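Local coordinates for nucleoside phosphorylase, putative (Trypanosoma brucei, PDB 3BJE), which acts as a homodimeric uridine phosphorylase of the nucleoside phosphorylase family, using phosphate to split uridine into uracil and ribose 1-phosphate, at residues 64-69 against 80-85; 161-166 against 237-242; 173-178 against 205-210; 42-47 against 109-114. All blocks are in the same frame, centred on the assembly; numbering follows the deposited sequence. Where two conformers were deposited one is given.

Contact 1 (64-69 against 80-85); sequences KDSIRA and TGTYKG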
loop_
_atom_site.group_PDB
_atom_site.type_symbol
_atom_site.label_atom_id
_atom_site.label_comp_id
_atom_site.label_asym_id
_atom_site.label_seq_id
_atom_site.Cartn_x
_atom_site.Cartn_y
_atom_site.Cartn_z
ATOM N N LYS A 64 -6.506 -32.210 6.300
ATOM C CA LYS A 64 -5.953 -32.441 7.635
ATOM C C LYS A 64 -4.463 -32.786 7.561
ATOM O O LYS A 64 -4.050 -33.634 6.767
ATOM C CB LYS A 64 -6.762 -33.523 8.364
ATOM C CG LYS A 64 -6.184 -33.982 9.710
ATOM C CD LYS A 64 -7.167 -34.925 10.445
ATOM C CE LYS A 64 -6.483 -35.849 11.465
ATOM N NZ LYS A 64 -5.860 -37.099 10.891
ATOM N N ASP A 65 -3.671 -32.090 8.380
ATOM C CA ASP A 65 -2.219 -32.297 8.494
ATOM C C ASP A 65 -1.445 -32.080 7.194
ATOM O O ASP A 65 -0.326 -32.572 7.042
ATOM C CB ASP A 65 -1.921 -33.681 9.084
ATOM C CG ASP A 65 -2.500 -33.850 10.482
ATOM O OD1 ASP A 65 -2.528 -32.842 11.227
ATOM O OD2 ASP A 65 -2.933 -34.969 10.820
ATOM N N SER A 66 -2.020 -31.324 6.268
ATOM C CA SER A 66 -1.380 -31.110 4.971
ATOM C C SER A 66 -0.472 -29.880 4.941
ATOM O O SER A 66 0.270 -29.710 3.981
ATOM C CB SER A 66 -2.432 -30.969 3.869
ATOM O OG SER A 66 -3.178 -29.771 4.000
ATOM N N ILE A 67 -0.547 -29.015 5.952
ATOM C CA ILE A 67 0.296 -27.821 5.974
ATOM C C ILE A 67 1.745 -28.239 6.142
ATOM O O ILE A 67 2.102 -28.866 7.136
ATOM C CB ILE A 67 -0.124 -26.821 7.055
ATOM C CG1 ILE A 67 -1.536 -26.318 6.752
ATOM C CG2 ILE A 67 0.860 -25.640 7.109
ATOM C CD1 ILE A 67 -2.136 -25.484 7.852
ATOM N N ARG A 68 2.550 -27.934 5.128
ATOM C CA ARG A 68 3.941 -28.411 5.056
ATOM C C ARG A 68 4.974 -27.291 5.127
ATOM O O ARG A 68 6.159 -27.562 5.298
ATOM C CB ARG A 68 4.160 -29.224 3.772
ATOM C CG ARG A 68 4.059 -28.411 2.479
ATOM C CD ARG A 68 4.214 -29.290 1.259
ATOM N NE ARG A 68 4.175 -28.543 0.000
ATOM C CZ ARG A 68 5.214 -27.903 -0.525
ATOM N NH1 ARG A 68 6.385 -27.912 0.096
ATOM N NH2 ARG A 68 5.077 -27.259 -1.682
ATOM N N ALA A 69 4.525 -26.048 4.994
ATOM C CA ALA A 69 5.397 -24.875 4.998
ATOM C C ALA A 69 4.563 -23.674 5.392
ATOM O O ALA A 69 3.425 -23.551 4.973
ATOM C CB ALA A 69 6.010 -24.662 3.624
ATOM N N THR A 80 1.155 -23.313 3.165
ATOM C CA THR A 80 0.993 -24.183 2.005
ATOM C C THR A 80 0.578 -25.560 2.477
ATOM O O THR A 80 1.271 -26.162 3.286
ATOM C CB THR A 80 2.320 -24.277 1.223
ATOM O OG1 THR A 80 2.642 -22.970 0.722
ATOM C CG2 THR A 80 2.205 -25.289 0.076
ATOM N N GLY A 81 -0.564 -26.033 1.985
ATOM C CA GLY A 81 -1.038 -27.390 2.256
ATOM C C GLY A 81 -1.675 -27.921 0.990
ATOM O O GLY A 81 -1.208 -27.626 -0.106
ATOM N N THR A 82 -2.736 -28.702 1.153
ATOM C CA THR A 82 -3.505 -29.214 0.021
ATOM C C THR A 82 -4.976 -29.036 0.313
ATOM O O THR A 82 -5.378 -28.926 1.472
ATOM C CB THR A 82 -3.212 -30.717 -0.264
ATOM O OG1 THR A 82 -3.565 -31.508 0.883
ATOM C CG2 THR A 82 -1.744 -30.970 -0.607
ATOM N N TYR A 83 -5.761 -28.992 -0.762
ATOM C CA TYR A 83 -7.218 -28.963 -0.684
ATOM C C TYR A 83 -7.729 -29.999 -1.657
ATOM O O TYR A 83 -7.457 -29.899 -2.853
ATOM C CB TYR A 83 -7.786 -27.586 -1.053
ATOM C CG TYR A 83 -9.302 -27.535 -0.939
ATOM C CD1 TYR A 83 -9.924 -27.458 0.304
ATOM C CD2 TYR A 83 -10.107 -27.589 -2.070
ATOM C CE1 TYR A 83 -11.307 -27.430 0.416
ATOM C CE2 TYR A 83 -11.512 -27.565 -1.963
ATOM C CZ TYR A 83 -12.092 -27.480 -0.720
ATOM O OH TYR A 83 -13.468 -27.450 -0.605
ATOM N N LYS A 84 -8.429 -31.005 -1.134
ATOM C CA LYS A 84 -8.883 -32.145 -1.931
ATOM C C LYS A 84 -7.715 -32.759 -2.692
ATOM O O LYS A 84 -7.863 -33.265 -3.807
ATOM C CB LYS A 84 -10.061 -31.746 -2.831
ATOM C CG LYS A 84 -11.294 -31.389 -2.015
ATOM C CD LYS A 84 -12.541 -31.226 -2.853
ATOM C CE LYS A 84 -13.786 -31.210 -1.952
ATOM N NZ LYS A 84 -15.068 -30.866 -2.673
ATOM N N GLY A 85 -6.556 -32.732 -2.049
ATOM C CA GLY A 85 -5.339 -33.283 -2.599
ATOM C C GLY A 85 -4.510 -32.392 -3.493
ATOM O O GLY A 85 -3.394 -32.744 -3.819
HETATM O O HOH W 1 1.436 -28.620 -0.687
#
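Ser66 meets Thr82 at one end of this contact and Ala69 meets Thr80 at the other, with the bare backbone of Gly81 in between. The tight part is a strip of main chain. Thr80 is held through both its polar backbone groups: its N donates to Ala69 O at 2.9 Å, and its O receives Arg68 N, also at 2.9 Å. Because Gly81 carries no side chain, the chains close up there until Ile67 CA stands 4.0 Å from Gly81 CA, and Ser66 O takes a CA-H...O contact from Gly81 CA at 3.2 Å. Ser66 OG, turned between its own N and carbonyl carbon (chi1 68°), accepts a nearly straight bond from Thr82 N (3.1 Å, 165°). The same OG bonds to Asp63 O, while the Asp63 carboxylate binds Thr82 OG1 and the backbone N of Lys84 and Gly85, tying the loop to the strand end. Ala69 N, by contrast, is buried here without a partner in the model.

The other flank is looser. Ile67 is exposed and merely grazes Thr80 O with its CG2 branch. Arg68 reaches past Thr80, whose CG2 lies obliquely to the guanidinium, 3.8 Å from NE. A water in the guanidinium plane accepts from Arg68 NE at 2.8 Å and donates to Gly81 O, bridging the segments; farther out, NH1 is anchored on Asp40 O.

Ala69 and Thr80 form an antiparallel hydrogen-bonded pair in the hairpin of strands 69-73 and 76-83, and with strand 86-92 following antiparallel to the second, the arrangement is that of a beta meander.

Contact 2 (161-166 against 237-242); sequences LAVTRH and QQYVIG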
loop_
_atom_site.group_PDB
_atom_site.type_symbol
_atom_site.label_atom_id
_atom_site.label_comp_id
_atom_site.label_asym_id
_atom_site.label_seq_id
_atom_site.Cartn_x
_atom_site.Cartn_y
_atom_site.Cartn_z
ATOM N N LEU A 161 -20.910 -11.788 -2.735
ATOM C CA LEU A 161 -19.558 -11.995 -3.253
ATOM C C LEU A 161 -19.475 -11.330 -4.609
ATOM O O LEU A 161 -20.121 -11.746 -5.562
ATOM C CB LEU A 161 -19.218 -13.482 -3.354
ATOM C CG LEU A 161 -17.754 -13.823 -3.702
ATOM C CD1 LEU A 161 -16.763 -13.294 -2.645
ATOM C CD2 LEU A 161 -17.583 -15.339 -3.908
ATOM N N ALA A 162 -18.681 -10.265 -4.701
ATOM C CA ALA A 162 -18.530 -9.540 -5.951
ATOM C C ALA A 162 -17.306 -10.089 -6.696
ATOM O O ALA A 162 -16.150 -9.958 -6.243
ATOM C CB ALA A 162 -18.386 -8.059 -5.686
ATOM N N VAL A 163 -17.580 -10.710 -7.842
ATOM C CA VAL A 163 -16.579 -11.411 -8.625
ATOM C C VAL A 163 -16.120 -10.486 -9.744
ATOM O O VAL A 163 -16.943 -9.937 -10.466
ATOM C CB VAL A 163 -17.184 -12.705 -9.216
ATOM C CG1 VAL A 163 -16.137 -13.492 -10.011
ATOM C CG2 VAL A 163 -17.767 -13.545 -8.110
ATOM N N THR A 164 -14.804 -10.309 -9.866
ATOM C CA THR A 164 -14.230 -9.401 -10.849
ATOM C C THR A 164 -14.225 -10.003 -12.245
ATOM O O THR A 164 -13.800 -11.154 -12.409
ATOM C CB THR A 164 -12.763 -9.073 -10.490
ATOM O OG1 THR A 164 -12.727 -8.424 -9.212
ATOM C CG2 THR A 164 -12.107 -8.171 -11.557
ATOM N N ARG A 165 -14.766 -9.260 -13.220
ATOM C CA ARG A 165 -14.483 -9.521 -14.626
ATOM C C ARG A 165 -13.458 -8.474 -15.062
ATOM O O ARG A 165 -12.282 -8.743 -15.035
ATOM C CB ARG A 165 -15.740 -9.524 -15.501
ATOM C CG ARG A 165 -15.444 -10.048 -16.891
ATOM C CD ARG A 165 -16.647 -10.053 -17.809
ATOM N NE ARG A 165 -17.681 -11.036 -17.469
ATOM C CZ ARG A 165 -18.917 -10.734 -17.051
ATOM N NH1 ARG A 165 -19.298 -9.477 -16.870
ATOM N NH2 ARG A 165 -19.787 -11.706 -16.800
ATOM N N HIS A 166 -13.887 -7.258 -15.412
ATOM C CA HIS A 166 -12.936 -6.188 -15.742
ATOM C C HIS A 166 -12.553 -5.411 -14.495
ATOM O O HIS A 166 -13.208 -5.508 -13.462
ATOM C CB HIS A 166 -13.533 -5.247 -16.801
ATOM C CG HIS A 166 -13.849 -5.939 -18.093
ATOM N ND1 HIS A 166 -15.092 -6.464 -18.365
ATOM C CD2 HIS A 166 -13.077 -6.221 -19.174
ATOM C CE1 HIS A 166 -15.079 -7.032 -19.561
ATOM N NE2 HIS A 166 -13.872 -6.885 -20.083
ATOM N N GLN A 237 -25.133 -18.338 -0.776
ATOM C CA GLN A 237 -24.205 -17.228 -0.994
ATOM C C GLN A 237 -24.585 -16.512 -2.268
ATOM O O GLN A 237 -24.553 -17.102 -3.342
ATOM C CB GLN A 237 -22.746 -17.699 -1.087
ATOM C CG GLN A 237 -21.729 -16.565 -1.273
ATOM C CD GLN A 237 -21.772 -15.552 -0.145
ATOM O OE1 GLN A 237 -21.684 -15.919 1.032
ATOM N NE2 GLN A 237 -21.894 -14.266 -0.494
ATOM N N GLN A 238 -24.970 -15.245 -2.143
ATOM C CA GLN A 238 -25.290 -14.434 -3.301
ATOM C C GLN A 238 -23.983 -13.928 -3.907
ATOM O O GLN A 238 -23.017 -13.674 -3.188
ATOM C CB GLN A 238 -26.204 -13.266 -2.913
ATOM C CG GLN A 238 -27.593 -13.717 -2.430
ATOM C CD GLN A 238 -28.500 -12.560 -2.007
ATOM O OE1 GLN A 238 -28.145 -11.754 -1.139
ATOM N NE2 GLN A 238 -29.687 -12.485 -2.610
ATOM N N TYR A 239 -23.969 -13.808 -5.230
ATOM C CA TYR A 239 -22.838 -13.236 -5.939
ATOM C C TYR A 239 -23.263 -12.387 -7.127
ATOM O O TYR A 239 -24.389 -12.501 -7.632
ATOM C CB TYR A 239 -21.857 -14.324 -6.387
ATOM C CG TYR A 239 -22.319 -15.187 -7.534
ATOM C CD1 TYR A 239 -21.866 -14.959 -8.836
ATOM C CD2 TYR A 239 -23.172 -16.245 -7.317
ATOM C CE1 TYR A 239 -22.279 -15.771 -9.897
ATOM C CE2 TYR A 239 -23.600 -17.064 -8.370
ATOM C CZ TYR A 239 -23.146 -16.822 -9.655
ATOM O OH TYR A 239 -23.561 -17.639 -10.692
ATOM N N VAL A 240 -22.336 -11.529 -7.539
ATOM C CA VAL A 240 -22.486 -10.656 -8.693
ATOM C C VAL A 240 -21.167 -10.648 -9.470
ATOM O O VAL A 240 -20.111 -10.919 -8.900
ATOM C CB VAL A 240 -22.867 -9.205 -8.265
ATOM C CG1 VAL A 240 -24.217 -9.190 -7.551
ATOM C CG2 VAL A 240 -21.796 -8.560 -7.379
ATOM N N ILE A 241 -21.235 -10.356 -10.765
ATOM C CA ILE A 241 -20.041 -10.251 -11.602
ATOM C C ILE A 241 -20.028 -8.902 -12.285
ATOM O O ILE A 241 -21.044 -8.477 -12.835
ATOM C CB ILE A 241 -19.985 -11.297 -12.733
ATOM C CG1 ILE A 241 -20.311 -12.698 -12.213
ATOM C CG2 ILE A 241 -18.599 -11.249 -13.407
ATOM C CD1 ILE A 241 -20.766 -13.641 -13.297
ATOM N N GLY A 242 -18.869 -8.256 -12.298
ATOM C CA GLY A 242 -18.777 -6.953 -12.933
ATOM C C GLY A 242 -17.417 -6.328 -12.781
ATOM O O GLY A 242 -16.430 -7.007 -12.498
#
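Val163 projects into the hollow between Tyr239 and Ile241 on the neighbouring strand: its CB lies 4.3 Å from Ile241 CG1, and its CG2 branch reaches obliquely to the Tyr239 ring, 4.4 Å from CD1. Two residues earlier on the same face, Leu161 and Tyr239 meet at the roots of their side chains, CB to CB at 4.1 Å. There the tyrosine ring leads away from the partner strand, and its OH ends on Asp224. These four residues make one uneven face, into which Ile219, Cys220 and Cys223 of helix 213-228 pack. On the reverse face the small Ala162 leaves room for the CG2 branch of Val240, which settles 3.8 Å from Ala162 CB. Such an in-register parallel pair, its strands inclined by 26°, belongs to the central sheet of the phosphorylase fold, where strand 161-169 also runs antiparallel to strand 308-318. Five backbone bonds hold the register, from Leu161 N on Gln238 O (2.9 Å) to Arg165 N on Gly242 O (2.9 Å). Gln238 O is gripped twice, since Gln237, bent at chi2 (59°), brings its NE2 round to the same oxygen at 3.0 Å, while its OE1 accepts from Arg337. At the far end, the modelled Arg165 conformer lays a guanidinium face over Ile241 CG2, 3.6 Å from NH2, and pairs NH1 with Glu286; a second conformer makes this placement less certain.

Contact 3 (173-178 against 205-210); sequences TSLYYS and DIYTSM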
loop_
_atom_site.group_PDB
_atom_site.type_symbol
_atom_site.label_atom_id
_atom_site.label_comp_id
_atom_site.label_asym_id
_atom_site.label_seq_id
_atom_site.Cartn_x
_atom_site.Cartn_y
_atom_site.Cartn_z
ATOM N N THR A 173 -0.006 2.043 -9.844
ATOM C CA THR A 173 1.100 1.110 -9.697
ATOM C C THR A 173 1.484 0.525 -11.055
ATOM O O THR A 173 2.665 0.485 -11.427
ATOM C CB THR A 173 0.753 0.044 -8.653
ATOM O OG1 THR A 173 0.771 0.674 -7.364
ATOM C CG2 THR A 173 1.760 -1.134 -8.681
ATOM N N SER A 174 0.481 0.096 -11.819
ATOM C CA SER A 174 0.744 -0.476 -13.140
ATOM C C SER A 174 1.204 0.544 -14.174
ATOM O O SER A 174 1.700 0.162 -15.223
ATOM C CB SER A 174 -0.471 -1.259 -13.655
ATOM O OG SER A 174 -0.863 -2.251 -12.695
ATOM N N LEU A 175 1.081 1.844 -13.901
ATOM C CA LEU A 175 1.661 2.822 -14.819
ATOM C C LEU A 175 3.178 2.704 -14.952
ATOM O O LEU A 175 3.736 3.197 -15.917
ATOM C CB LEU A 175 1.278 4.261 -14.441
ATOM C CG LEU A 175 -0.178 4.695 -14.504
ATOM C CD1 LEU A 175 -0.253 6.231 -14.414
ATOM C CD2 LEU A 175 -0.909 4.210 -15.738
ATOM N N TYR A 176 3.835 2.033 -13.995
ATOM C CA TYR A 176 5.267 1.787 -13.995
ATOM C C TYR A 176 5.596 0.527 -14.803
ATOM O O TYR A 176 6.762 0.234 -15.013
ATOM C CB TYR A 176 5.782 1.733 -12.546
ATOM C CG TYR A 176 5.757 3.128 -12.016
ATOM C CD1 TYR A 176 6.791 4.000 -12.286
ATOM C CD2 TYR A 176 4.664 3.624 -11.354
ATOM C CE1 TYR A 176 6.744 5.339 -11.887
ATOM C CE2 TYR A 176 4.608 4.956 -10.949
ATOM C CZ TYR A 176 5.663 5.803 -11.205
ATOM O OH TYR A 176 5.598 7.128 -10.841
ATOM N N TYR A 177 4.556 -0.149 -15.301
ATOM C CA TYR A 177 4.671 -1.334 -16.139
ATOM C C TYR A 177 3.972 -1.107 -17.485
ATOM O O TYR A 177 3.303 -1.996 -18.031
ATOM C CB TYR A 177 4.070 -2.532 -15.430
ATOM C CG TYR A 177 4.811 -2.937 -14.171
ATOM C CD1 TYR A 177 5.631 -4.050 -14.159
ATOM C CD2 TYR A 177 4.697 -2.196 -12.999
ATOM C CE1 TYR A 177 6.321 -4.417 -13.031
ATOM C CE2 TYR A 177 5.397 -2.544 -11.849
ATOM C CZ TYR A 177 6.207 -3.678 -11.864
ATOM O OH TYR A 177 6.892 -4.096 -10.742
ATOM N N SER A 178 4.178 0.097 -18.029
ATOM C CA SER A 178 3.647 0.526 -19.331
ATOM C C SER A 178 2.123 0.466 -19.498
ATOM O O SER A 178 1.633 0.406 -20.625
ATOM C CB SER A 178 4.309 -0.267 -20.450
ATOM O OG SER A 178 5.712 -0.107 -20.426
ATOM N N ASP A 205 -4.914 9.512 -15.018
ATOM C CA ASP A 205 -4.519 8.586 -16.096
ATOM C C ASP A 205 -4.810 7.146 -15.632
ATOM O O ASP A 205 -3.904 6.350 -15.376
ATOM C CB ASP A 205 -3.039 8.773 -16.470
ATOM C CG ASP A 205 -2.621 7.949 -17.666
ATOM O OD1 ASP A 205 -3.478 7.376 -18.372
ATOM O OD2 ASP A 205 -1.408 7.875 -17.920
ATOM N N ILE A 206 -6.094 6.818 -15.512
ATOM C CA ILE A 206 -6.516 5.477 -15.087
ATOM C C ILE A 206 -6.094 4.399 -16.082
ATOM O O ILE A 206 -5.871 4.674 -17.267
ATOM C CB ILE A 206 -8.032 5.393 -14.846
ATOM C CG1 ILE A 206 -8.805 5.712 -16.131
ATOM C CG2 ILE A 206 -8.438 6.364 -13.755
ATOM C CD1 ILE A 206 -10.256 5.293 -16.094
ATOM N N TYR A 207 -5.954 3.177 -15.588
ATOM C CA TYR A 207 -5.746 2.048 -16.456
ATOM C C TYR A 207 -6.848 1.009 -16.253
ATOM O O TYR A 207 -7.738 1.196 -15.426
ATOM C CB TYR A 207 -4.373 1.445 -16.265
ATOM C CG TYR A 207 -4.067 0.832 -14.924
ATOM C CD1 TYR A 207 -4.160 -0.544 -14.729
ATOM C CD2 TYR A 207 -3.642 1.617 -13.858
ATOM C CE1 TYR A 207 -3.866 -1.115 -13.502
ATOM C CE2 TYR A 207 -3.340 1.055 -12.621
ATOM C CZ TYR A 207 -3.446 -0.323 -12.456
ATOM O OH TYR A 207 -3.094 -0.927 -11.262
ATOM N N THR A 208 -6.822 -0.046 -17.071
ATOM C CA THR A 208 -7.783 -1.124 -16.966
ATOM C C THR A 208 -7.083 -2.469 -17.004
ATOM O O THR A 208 -5.922 -2.575 -17.417
ATOM C CB THR A 208 -8.805 -1.064 -18.117
ATOM O OG1 THR A 208 -8.117 -1.134 -19.366
ATOM C CG2 THR A 208 -9.650 0.248 -18.076
ATOM N N SER A 209 -7.811 -3.493 -16.599
ATOM C CA SER A 209 -7.389 -4.885 -16.796
ATOM C C SER A 209 -8.616 -5.804 -16.767
ATOM O O SER A 209 -9.768 -5.353 -16.840
ATOM C CB SER A 209 -6.357 -5.292 -15.735
ATOM O OG SER A 209 -5.693 -6.508 -16.070
ATOM N N MET A 210 -8.358 -7.102 -16.686
ATOM C CA MET A 210 -9.433 -8.078 -16.652
ATOM C C MET A 210 -8.905 -9.329 -15.966
ATOM O O MET A 210 -7.759 -9.725 -16.183
ATOM C CB MET A 210 -9.888 -8.413 -18.072
ATOM C CG MET A 210 -11.196 -9.199 -18.136
ATOM S SD MET A 210 -11.669 -9.734 -19.805
ATOM C CE MET A 210 -10.310 -10.805 -20.218
#
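Ser174 and Tyr207 face each other across the contact, and a CH-pi contact joins them. Ser174 CB sits over one face of the tyrosine ring, 3.6 Å from the centroid and 25° off the normal, shifted toward the hydroxyl end. A chi1 of 64° tucks CG of Tyr207 over its own backbone and carries the ring across to the 3-10 turn 173-176.

Polar bonding is slighter between the segments. Ser174 OG donates weakly to Tyr207 OH at 3.0 Å. That phenol oxygen has further partners in Asp171 and Ser296. These bonds locate the hydroxyl end, while Ser174 CB against the face and Leu175 CD2 beside the ring would hinder its turning.

The apolar contact is made by Leu175, whose CD2 branch approaches the ring obliquely, 4.2 Å from Tyr207 CD2. The leucine also makes van der Waals contacts with polar atoms: CD2 abuts Asp205 O at 3.7 Å, and CD1 passes 4.0 Å from Asp205 OD2, whose carboxylate is paired through OD1 with Arg192 of helix 186-198.

The 3-10 turn thereby rests on the start of strand 207-210 and also bonds to the second subunit: Thr173 OG1 to Ser248 O and Leu175 O to Thr266 OG1 of that chain. With the bound calcium ion about 8 Å from the Thr173 side chain, this is part of the dimer interface of the phosphorylase near its metal site.

Contact 4 (42-47 against 109-114); sequences LADRII and ALKEYD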
loop_
_atom_site.group_PDB
_atom_site.type_symbol
_atom_site.label_atom_id
_atom_site.label_comp_id
_atom_site.label_asym_id
_atom_site.label_seq_id
_atom_site.Cartn_x
_atom_site.Cartn_y
_atom_site.Cartn_z
ATOM N N LEU A 42 6.151 -23.002 -2.287
ATOM C CA LEU A 42 5.076 -22.218 -2.879
ATOM C C LEU A 42 4.345 -23.057 -3.927
ATOM O O LEU A 42 4.971 -23.560 -4.858
ATOM C CB LEU A 42 5.669 -20.973 -3.535
ATOM C CG LEU A 42 4.694 -20.029 -4.244
ATOM C CD1 LEU A 42 3.699 -19.486 -3.240
ATOM C CD2 LEU A 42 5.498 -18.914 -4.923
ATOM N N ALA A 43 3.026 -23.194 -3.778
ATOM C CA ALA A 43 2.194 -23.914 -4.750
ATOM C C ALA A 43 1.946 -23.066 -6.004
ATOM O O ALA A 43 2.094 -21.849 -5.981
ATOM C CB ALA A 43 0.857 -24.309 -4.115
ATOM N N ASP A 44 1.561 -23.723 -7.092
ATOM C CA ASP A 44 1.148 -23.029 -8.324
ATOM C C ASP A 44 -0.200 -22.330 -8.173
ATOM O O ASP A 44 -0.512 -21.408 -8.931
ATOM C CB ASP A 44 1.030 -24.011 -9.493
ATOM C CG ASP A 44 2.360 -24.577 -9.937
ATOM O OD1 ASP A 44 3.414 -24.045 -9.561
ATOM O OD2 ASP A 44 2.343 -25.576 -10.685
ATOM N N ARG A 45 -0.984 -22.792 -7.205
ATOM C CA ARG A 45 -2.311 -22.262 -6.947
ATOM C C ARG A 45 -2.286 -21.479 -5.637
ATOM O O ARG A 45 -1.956 -22.030 -4.590
ATOM C CB ARG A 45 -3.338 -23.394 -6.877
ATOM C CG ARG A 45 -3.669 -24.015 -8.221
ATOM C CD ARG A 45 -4.736 -25.090 -8.076
ATOM N NE ARG A 45 -5.137 -25.664 -9.364
ATOM C CZ ARG A 45 -4.426 -26.560 -10.045
ATOM N NH1 ARG A 45 -4.889 -27.013 -11.202
ATOM N NH2 ARG A 45 -3.259 -27.004 -9.589
ATOM N N ILE A 46 -2.655 -20.204 -5.716
ATOM C CA ILE A 46 -2.503 -19.254 -4.619
ATOM C C ILE A 46 -3.762 -18.449 -4.365
ATOM O O ILE A 46 -4.393 -17.965 -5.292
ATOM C CB ILE A 46 -1.352 -18.247 -4.947
ATOM C CG1 ILE A 46 -0.039 -19.007 -5.177
ATOM C CG2 ILE A 46 -1.184 -17.193 -3.839
ATOM C CD1 ILE A 46 1.124 -18.175 -5.771
ATOM N N ILE A 47 -4.131 -18.334 -3.089
ATOM C CA ILE A 47 -5.144 -17.384 -2.668
ATOM C C ILE A 47 -4.465 -16.205 -1.994
ATOM O O ILE A 47 -3.660 -16.412 -1.102
ATOM C CB ILE A 47 -6.126 -17.992 -1.675
ATOM C CG1 ILE A 47 -6.860 -19.155 -2.311
ATOM C CG2 ILE A 47 -7.138 -16.931 -1.238
ATOM C CD1 ILE A 47 -7.778 -19.888 -1.364
ATOM N N ALA A 109 9.807 -14.428 -9.075
ATOM C CA ALA A 109 11.156 -14.914 -8.820
ATOM C C ALA A 109 11.161 -16.327 -8.217
ATOM O O ALA A 109 11.944 -17.189 -8.623
ATOM C CB ALA A 109 11.923 -13.916 -7.912
ATOM N N LEU A 110 10.280 -16.587 -7.256
ATOM C CA LEU A 110 10.229 -17.928 -6.675
ATOM C C LEU A 110 9.880 -19.018 -7.697
ATOM O O LEU A 110 10.401 -20.146 -7.627
ATOM C CB LEU A 110 9.272 -17.966 -5.497
ATOM C CG LEU A 110 9.744 -17.182 -4.271
ATOM C CD1 LEU A 110 8.626 -17.122 -3.249
ATOM C CD2 LEU A 110 10.978 -17.804 -3.641
ATOM N N LYS A 111 9.009 -18.689 -8.645
ATOM C CA LYS A 111 8.592 -19.668 -9.644
ATOM C C LYS A 111 9.524 -19.773 -10.837
ATOM O O LYS A 111 9.665 -20.853 -11.417
ATOM C CB LYS A 111 7.174 -19.377 -10.100
ATOM C CG LYS A 111 6.159 -19.770 -9.032
ATOM C CD LYS A 111 5.953 -21.297 -8.963
ATOM C CE LYS A 111 5.223 -21.712 -7.696
ATOM N NZ LYS A 111 5.066 -23.188 -7.577
ATOM N N GLU A 112 10.141 -18.664 -11.235
ATOM C CA GLU A 112 10.861 -18.639 -12.516
ATOM C C GLU A 112 12.353 -18.300 -12.438
ATOM O O GLU A 112 13.061 -18.406 -13.450
ATOM C CB GLU A 112 10.146 -17.724 -13.500
ATOM C CG GLU A 112 8.758 -18.200 -13.857
ATOM C CD GLU A 112 8.152 -17.431 -15.009
ATOM O OE1 GLU A 112 8.789 -17.374 -16.096
ATOM O OE2 GLU A 112 7.019 -16.923 -14.848
ATOM N N TYR A 113 12.855 -17.916 -11.261
ATOM C CA TYR A 113 14.301 -17.788 -11.091
ATOM C C TYR A 113 14.831 -19.063 -10.445
ATOM O O TYR A 113 14.469 -19.399 -9.312
ATOM C CB TYR A 113 14.698 -16.551 -10.273
ATOM C CG TYR A 113 16.199 -16.350 -10.250
ATOM C CD1 TYR A 113 16.878 -15.952 -11.390
ATOM C CD2 TYR A 113 16.943 -16.606 -9.099
ATOM C CE1 TYR A 113 18.248 -15.780 -11.382
ATOM C CE2 TYR A 113 18.328 -16.438 -9.085
ATOM C CZ TYR A 113 18.964 -16.028 -10.232
ATOM O OH TYR A 113 20.332 -15.866 -10.236
ATOM N N ASP A 114 15.646 -19.792 -11.202
ATOM C CA ASP A 114 16.266 -21.010 -10.712
ATOM C C ASP A 114 17.504 -20.637 -9.898
ATOM O O ASP A 114 18.560 -20.316 -10.458
ATOM C CB ASP A 114 16.607 -21.921 -11.896
ATOM C CG ASP A 114 17.167 -23.248 -11.468
ATOM O OD1 ASP A 114 17.591 -23.379 -10.303
ATOM O OD2 ASP A 114 17.193 -24.158 -12.317
#
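Lys111 lies obliquely across both Leu42 and Asp44, its aliphatic part against the leucine and its ammonium on oxygens of both residues. The bend at chi2 (-76°) swings the extended outer chain from the helix toward the loop. CE then rests 3.9 Å from Leu42 CG, and NZ goes on to two oxygens. It meets Asp44 OD1 nearly in line with that carboxylate C-O bond, in a salt bridge of 2.7 Å. Its second bond, to Leu42 O, is equally short at 2.7 Å but comes from above the carbonyl plane, 40° out of it. Two bonds thus pin the ammonium, and the carboxylate would be expected to favour its protonated state. Beside this polar group, Leu42 and Leu110 stand at about a right angle to each other, the CD2 branch of Leu42 touching Leu110 CB at 3.9 Å. Leu42 also packs on Ile107 one turn earlier in helix 97-112, and on Thr89. The contact thus fixes the C-terminal turn of helix 97-112 to the loop that enters strand 45-49, which runs parallel to both strand 86-92 and strand 142-151.

How the contacts relate
The four contacts fall into two pairs along the chain. Contact 1 lies within the sequence spanned by contact 4, and contact 3 within that spanned by contact 2, which opens after contact 4 has closed. Contacts 1 and 4 lie on the same side of the chain's centre, their own centres 16 Å apart, and are joined by strand 86-92, which pairs with both 76-83 and 45-49. Contacts 2 and 3, with centres 22 Å apart, touch where His166 packs on Met210, since strands 161-169 and 207-210 are neighbours. Contacts 1 and 3 are farthest separated, 35 Å between centres; contact 3 reaches well into the dimer interface, whereas neither contact 1 nor contact 2 touches the second subunit.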